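Local structure of D-alanyl-D-alanine carboxypeptidase DacB2 (Mycobacterium tuberculosis H37Rv, 4RYE) at residues 24-29 with 157-162; 33-38 with 254-259. The protein shows D,D-carboxypeptidase activity on pentapeptides ending in D-Ala-D-Ala and probably trims the stem peptides of mycobacterial peptidoglycan. One frame throughout, in Å; residues are numbered along the deposited sequence.

Interaction 1: residues 24-29 with 157-162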
loop_
_atom_site.group_PDB
_atom_site.type_symbol
_atom_site.label_atom_id
_atom_site.label_comp_id
_atom_site.label_asym_id
_atom_site.label_seq_id
_atom_site.Cartn_x
_atom_site.Cartn_y
_atom_site.Cartn_z
ATOM N N ILE A 24 3.771 -1.852 -12.809
ATOM C CA ILE A 24 3.252 -3.119 -13.330
ATOM C C ILE A 24 1.739 -3.026 -13.350
ATOM O O ILE A 24 1.161 -2.295 -12.561
ATOM C CB ILE A 24 3.728 -4.326 -12.463
ATOM C CG1 ILE A 24 3.424 -5.664 -13.144
ATOM C CG2 ILE A 24 3.133 -4.279 -11.051
ATOM C CD1 ILE A 24 4.063 -6.873 -12.437
ATOM N N VAL A 25 1.101 -3.719 -14.285
ATOM C CA VAL A 25 -0.357 -3.810 -14.343
ATOM C C VAL A 25 -0.681 -5.288 -14.409
ATOM O O VAL A 25 -0.198 -5.999 -15.296
ATOM C CB VAL A 25 -0.947 -3.132 -15.601
ATOM C CG1 VAL A 25 -2.477 -3.233 -15.587
ATOM C CG2 VAL A 25 -0.526 -1.669 -15.671
ATOM N N ALA A 26 -1.455 -5.770 -13.447
ATOM C CA ALA A 26 -1.744 -7.196 -13.369
ATOM C C ALA A 26 -3.228 -7.407 -13.094
ATOM O O ALA A 26 -3.938 -6.471 -12.695
ATOM C CB ALA A 26 -0.869 -7.880 -12.301
ATOM N N ASP A 27 -3.692 -8.631 -13.331
ATOM C CA ASP A 27 -5.083 -8.991 -13.099
ATOM C C ASP A 27 -5.150 -9.562 -11.686
ATOM O O ASP A 27 -4.445 -10.516 -11.358
ATOM C CB ASP A 27 -5.525 -10.026 -14.137
ATOM C CG ASP A 27 -6.998 -10.430 -14.006
ATOM O OD1 ASP A 27 -7.445 -10.806 -12.901
ATOM O OD2 ASP A 27 -7.707 -10.399 -15.034
ATOM N N LEU A 28 -5.990 -8.959 -10.855
ATOM C CA LEU A 28 -6.117 -9.310 -9.443
ATOM C C LEU A 28 -6.544 -10.769 -9.234
ATOM O O LEU A 28 -6.155 -11.413 -8.253
ATOM C CB LEU A 28 -7.136 -8.362 -8.796
ATOM C CG LEU A 28 -7.276 -8.301 -7.278
ATOM C CD1 LEU A 28 -5.995 -7.784 -6.619
ATOM C CD2 LEU A 28 -8.463 -7.428 -6.921
ATOM N N ASP A 29 -7.338 -11.292 -10.163
ATOM C CA ASP A 29 -7.914 -12.624 -10.006
ATOM C C ASP A 29 -7.087 -13.742 -10.655
ATOM O O ASP A 29 -6.846 -14.777 -10.039
ATOM C CB ASP A 29 -9.364 -12.634 -10.514
ATOM C CG ASP A 29 -10.262 -11.719 -9.697
ATOM O OD1 ASP A 29 -10.485 -12.025 -8.508
ATOM O OD2 ASP A 29 -10.731 -10.688 -10.231
ATOM N N ASP A 157 6.427 -7.410 -6.543
ATOM C CA ASP A 157 6.123 -7.816 -5.169
ATOM C C ASP A 157 5.000 -6.997 -4.531
ATOM O O ASP A 157 4.206 -7.531 -3.757
ATOM C CB ASP A 157 7.363 -7.744 -4.269
ATOM C CG ASP A 157 8.331 -8.881 -4.516
ATOM O OD1 ASP A 157 8.168 -9.590 -5.532
ATOM O OD2 ASP A 157 9.268 -9.057 -3.696
ATOM N N LEU A 158 4.943 -5.698 -4.826
ATOM C CA LEU A 158 3.884 -4.870 -4.252
ATOM C C LEU A 158 2.485 -5.364 -4.653
ATOM O O LEU A 158 1.592 -5.426 -3.812
ATOM C CB LEU A 158 4.071 -3.377 -4.597
ATOM C CG LEU A 158 5.227 -2.663 -3.891
ATOM C CD1 LEU A 158 5.278 -1.182 -4.306
ATOM C CD2 LEU A 158 5.084 -2.785 -2.379
ATOM N N VAL A 159 2.288 -5.718 -5.919
ATOM C CA VAL A 159 0.965 -6.199 -6.338
ATOM C C VAL A 159 0.690 -7.598 -5.800
ATOM O O VAL A 159 -0.454 -7.951 -5.544
ATOM C CB VAL A 159 0.711 -6.113 -7.875
ATOM C CG1 VAL A 159 0.836 -4.672 -8.355
ATOM C CG2 VAL A 159 1.636 -7.033 -8.681
ATOM N N VAL A 160 1.740 -8.388 -5.620
ATOM C CA VAL A 160 1.590 -9.699 -5.005
ATOM C C VAL A 160 1.116 -9.521 -3.569
ATOM O O VAL A 160 0.208 -10.222 -3.092
ATOM C CB VAL A 160 2.920 -10.486 -5.061
ATOM C CG1 VAL A 160 2.869 -11.721 -4.152
ATOM C CG2 VAL A 160 3.228 -10.888 -6.520
ATOM N N ILE A 161 1.714 -8.568 -2.873
ATOM C CA ILE A 161 1.329 -8.311 -1.484
ATOM C C ILE A 161 -0.078 -7.716 -1.420
ATOM O O ILE A 161 -0.899 -8.122 -0.590
ATOM C CB ILE A 161 2.362 -7.381 -0.794
ATOM C CG1 ILE A 161 3.638 -8.172 -0.488
ATOM C CG2 ILE A 161 1.796 -6.772 0.489
ATOM C CD1 ILE A 161 4.904 -7.321 -0.340
ATOM N N PHE A 162 -0.374 -6.772 -2.309
ATOM C CA PHE A 162 -1.695 -6.154 -2.317
ATOM C C PHE A 162 -2.814 -7.134 -2.673
ATOM O O PHE A 162 -3.946 -7.022 -2.192
ATOM C CB PHE A 162 -1.735 -4.979 -3.285
ATOM C CG PHE A 162 -2.801 -3.980 -2.952
ATOM C CD1 PHE A 162 -2.604 -3.059 -1.940
ATOM C CD2 PHE A 162 -4.002 -3.963 -3.645
ATOM C CE1 PHE A 162 -3.588 -2.127 -1.621
ATOM C CE2 PHE A 162 -4.996 -3.036 -3.333
ATOM C CZ PHE A 162 -4.785 -2.117 -2.316
#
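Ala26 and Val159 are the nearest CA pair between the extended segment 24-29 and the helical segment 157-162, 7.6 Å from CA to CA. The strand residues alternate: CB of Ile24 and of Ala26 points toward the helix, while that of Val25 points away. Val159 is the helix residue that answers them, and its isopropyl group supplies both branches. Its CG1 packs on Ile24 CG2 at 3.6 Å, and its CG2 lies 3.9 Å from that same methyl, Ile24 CG2. The two side chains meet at an oblique angle. In Ile24, CG1 stands anti to the backbone N (chi1 -169°), and it is the CG2 branch that faces the valine. Ala26 CB contributes more loosely, 4.5 Å from Val159 CG2. All three residues are buried, the segments hide 155 Å² between them, and the direct contacts are between apolar side chains.

This is a helix packed against one face of the central antiparallel sheet of the penicillin-binding and beta-lactamase fold. Strand 22-27 is paired there with strand 228-237, through Ile24 to Ala233 and Ala26 to Val231, and Val159 also touches Val231 and Ala233. Where the strand ends, Asp27 OD1 accepts the backbone N-H of Asp29 in an Asx turn, 2.8 Å from Asp27 OD1 to Asp29 N with an N-H...O angle of 143°. The N-H of Ser30 reaches that oxygen too, and OD2 forms a salt bridge with Arg228. Arg163, on the same helix, bonds to the carbonyl oxygens of Leu28 and Asp29, a polar tie from helix to turn.

Interaction 2: residues 33-38 with 254-259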
loop_
_atom_site.group_PDB
_atom_site.type_symbol
_atom_site.label_atom_id
_atom_site.label_comp_id
_atom_site.label_asym_id
_atom_site.label_seq_id
_atom_site.Cartn_x
_atom_site.Cartn_y
_atom_site.Cartn_z
ATOM N N VAL A 33 0.048 -10.891 -15.898
ATOM C CA VAL A 33 0.651 -9.557 -15.972
ATOM C C VAL A 33 0.350 -8.959 -17.347
ATOM O O VAL A 33 0.672 -9.558 -18.376
ATOM C CB VAL A 33 2.176 -9.606 -15.705
ATOM C CG1 VAL A 33 2.798 -8.228 -15.876
ATOM C CG2 VAL A 33 2.438 -10.125 -14.294
ATOM N N LEU A 34 -0.289 -7.791 -17.366
ATOM C CA LEU A 34 -0.690 -7.164 -18.627
ATOM C C LEU A 34 0.425 -6.313 -19.219
ATOM O O LEU A 34 0.599 -6.248 -20.444
ATOM C CB LEU A 34 -1.948 -6.310 -18.431
ATOM C CG LEU A 34 -3.300 -6.979 -18.174
ATOM C CD1 LEU A 34 -3.347 -7.710 -16.858
ATOM C CD2 LEU A 34 -4.393 -5.938 -18.200
ATOM N N ALA A 35 1.178 -5.647 -18.348
ATOM C CA ALA A 35 2.286 -4.806 -18.789
ATOM C C ALA A 35 3.165 -4.481 -17.599
ATOM O O ALA A 35 2.725 -4.545 -16.465
ATOM C CB ALA A 35 1.762 -3.511 -19.439
ATOM N N GLY A 36 4.411 -4.117 -17.859
ATOM C CA GLY A 36 5.289 -3.743 -16.771
ATOM C C GLY A 36 6.475 -2.966 -17.277
ATOM O O GLY A 36 6.878 -3.108 -18.439
ATOM N N ARG A 37 7.017 -2.115 -16.415
ATOM C CA ARG A 37 8.274 -1.459 -16.712
ATOM C C ARG A 37 9.217 -1.665 -15.540
ATOM O O ARG A 37 8.927 -1.209 -14.431
ATOM C CB ARG A 37 8.074 0.029 -16.962
ATOM C CG ARG A 37 9.377 0.732 -17.305
ATOM C CD ARG A 37 9.173 2.205 -17.605
ATOM N NE ARG A 37 10.450 2.877 -17.805
ATOM C CZ ARG A 37 10.678 4.151 -17.508
ATOM N NH1 ARG A 37 9.707 4.894 -16.993
ATOM N NH2 ARG A 37 11.876 4.679 -17.723
ATOM N N ASP A 38 10.331 -2.363 -15.781
ATOM C CA ASP A 38 11.283 -2.681 -14.717
ATOM C C ASP A 38 10.594 -3.207 -13.450
ATOM O O ASP A 38 10.977 -2.869 -12.320
ATOM C CB ASP A 38 12.139 -1.449 -14.392
ATOM C CG ASP A 38 13.180 -1.162 -15.450
ATOM O OD1 ASP A 38 13.497 -2.072 -16.247
ATOM O OD2 ASP A 38 13.692 -0.021 -15.473
ATOM N N PHE A 254 -4.828 1.983 -15.359
ATOM C CA PHE A 254 -6.081 1.245 -15.206
ATOM C C PHE A 254 -6.903 1.289 -16.492
ATOM O O PHE A 254 -7.365 0.242 -16.973
ATOM C CB PHE A 254 -6.898 1.803 -14.024
ATOM C CG PHE A 254 -6.460 1.284 -12.663
ATOM C CD1 PHE A 254 -6.271 -0.080 -12.435
ATOM C CD2 PHE A 254 -6.255 2.167 -11.608
ATOM C CE1 PHE A 254 -5.879 -0.548 -11.175
ATOM C CE2 PHE A 254 -5.861 1.713 -10.359
ATOM C CZ PHE A 254 -5.672 0.351 -10.136
ATOM N N ASP A 255 -7.082 2.491 -17.049
ATOM C CA ASP A 255 -7.811 2.662 -18.306
ATOM C C ASP A 255 -7.195 1.797 -19.409
ATOM O O ASP A 255 -7.905 1.113 -20.153
ATOM C CB ASP A 255 -7.775 4.123 -18.786
ATOM C CG ASP A 255 -8.793 5.019 -18.083
ATOM O OD1 ASP A 255 -9.628 4.515 -17.305
ATOM O OD2 ASP A 255 -8.759 6.245 -18.333
ATOM N N TRP A 256 -5.874 1.861 -19.534
ATOM C CA TRP A 256 -5.179 1.062 -20.538
ATOM C C TRP A 256 -5.431 -0.432 -20.317
ATOM O O TRP A 256 -5.690 -1.172 -21.267
ATOM C CB TRP A 256 -3.679 1.358 -20.535
ATOM C CG TRP A 256 -2.918 0.536 -21.547
ATOM C CD1 TRP A 256 -2.646 0.866 -22.847
ATOM C CD2 TRP A 256 -2.351 -0.762 -21.334
ATOM N NE1 TRP A 256 -1.941 -0.147 -23.449
ATOM C CE2 TRP A 256 -1.753 -1.159 -22.542
ATOM C CE3 TRP A 256 -2.297 -1.627 -20.238
ATOM C CZ2 TRP A 256 -1.100 -2.395 -22.684
ATOM C CZ3 TRP A 256 -1.649 -2.849 -20.382
ATOM C CH2 TRP A 256 -1.063 -3.218 -21.589
ATOM N N GLY A 257 -5.368 -0.862 -19.062
ATOM C CA GLY A 257 -5.580 -2.257 -18.724
ATOM C C GLY A 257 -6.997 -2.732 -19.008
ATOM O O GLY A 257 -7.210 -3.867 -19.439
ATOM N N PHE A 258 -7.976 -1.876 -18.743
ATOM C CA PHE A 258 -9.373 -2.256 -18.936
ATOM C C PHE A 258 -9.730 -2.293 -20.409
ATOM O O PHE A 258 -10.643 -3.011 -20.820
ATOM C CB PHE A 258 -10.313 -1.315 -18.155
ATOM C CG PHE A 258 -10.288 -1.547 -16.672
ATOM C CD1 PHE A 258 -10.446 -2.825 -16.155
ATOM C CD2 PHE A 258 -10.075 -0.491 -15.787
ATOM C CE1 PHE A 258 -10.412 -3.042 -14.777
ATOM C CE2 PHE A 258 -10.036 -0.703 -14.417
ATOM C CZ PHE A 258 -10.197 -1.983 -13.912
ATOM N N ALA A 259 -9.005 -1.510 -21.203
ATOM C CA ALA A 259 -9.253 -1.452 -22.630
ATOM C C ALA A 259 -8.540 -2.592 -23.365
ATOM O O ALA A 259 -8.877 -2.905 -24.507
ATOM C CB ALA A 259 -8.825 -0.099 -23.189
#
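Leu34 donates its backbone N-H to Val25 O, 2.7 Å from Leu34 N to Val25 O, and belongs to a classic beta bulge in which Leu34 and Ala35 together face Val25. The bulge breaks the usual alternation of a strand, and Leu34 CB and Ala35 CB both point toward helix 254-259. Trp256 receives them with the far end of its six-membered ring: Ala35 CB sits 3.6 Å from Trp256 CH2, oblique to the ring, and Leu34 CB is 4.0 Å from Trp256 CZ3. Leu34 O comes to the ring edge, in its plane, 3.6 Å from Trp256 CH2.

The indole extends toward the strand because its CG is anti to the backbone N (chi1 179°), and the opposite, pyrrole side is held by a hydrogen bond from NE1 to Val13 O. Here the helix 246-259 crosses one face of the antiparallel sheet of the penicillin-binding fold. The short axes of strand 33-37 and helix 254-259 pass 9.4 Å apart at 145°, closer to antiparallel than to perpendicular. Gly257, lacking a side chain, presents backbone to the leucine: Leu34 CD2 lies 3.7 Å from Gly257 O and 3.9 Å from Gly257 CA. Elsewhere on the helix, Phe254 rests on Ile232 and Ala223 and Phe258 on Leu230, over strands 228-237 and 218-225.

Interactions 1 and 2 use neighbouring strands of one sheet, 22-27 and 32-37, and their centres lie about 11 Å apart. Val25 joins them: its N is 2.8 Å from Ala35 O, a probable backbone hydrogen bond on the bulge. Van der Waals packing adds to the seam, with Ile24 CG1 3.6 Å from Ala35 O. The two helices cover opposite faces: Ile24 and Ala26 point to helix 155-166, Val25 between them points away from it, and helix 246-259 lies on the other side of the sheet. Both contacts lie away from the active-site residues, yet helix 155-166, which carries Val159, reaches their neighbourhood: Leu158 touches Thr48, next to Ser47, the inferred acyl-ester serine, and Phe162 touches Val51, next to Lys50, probably the proton acceptor.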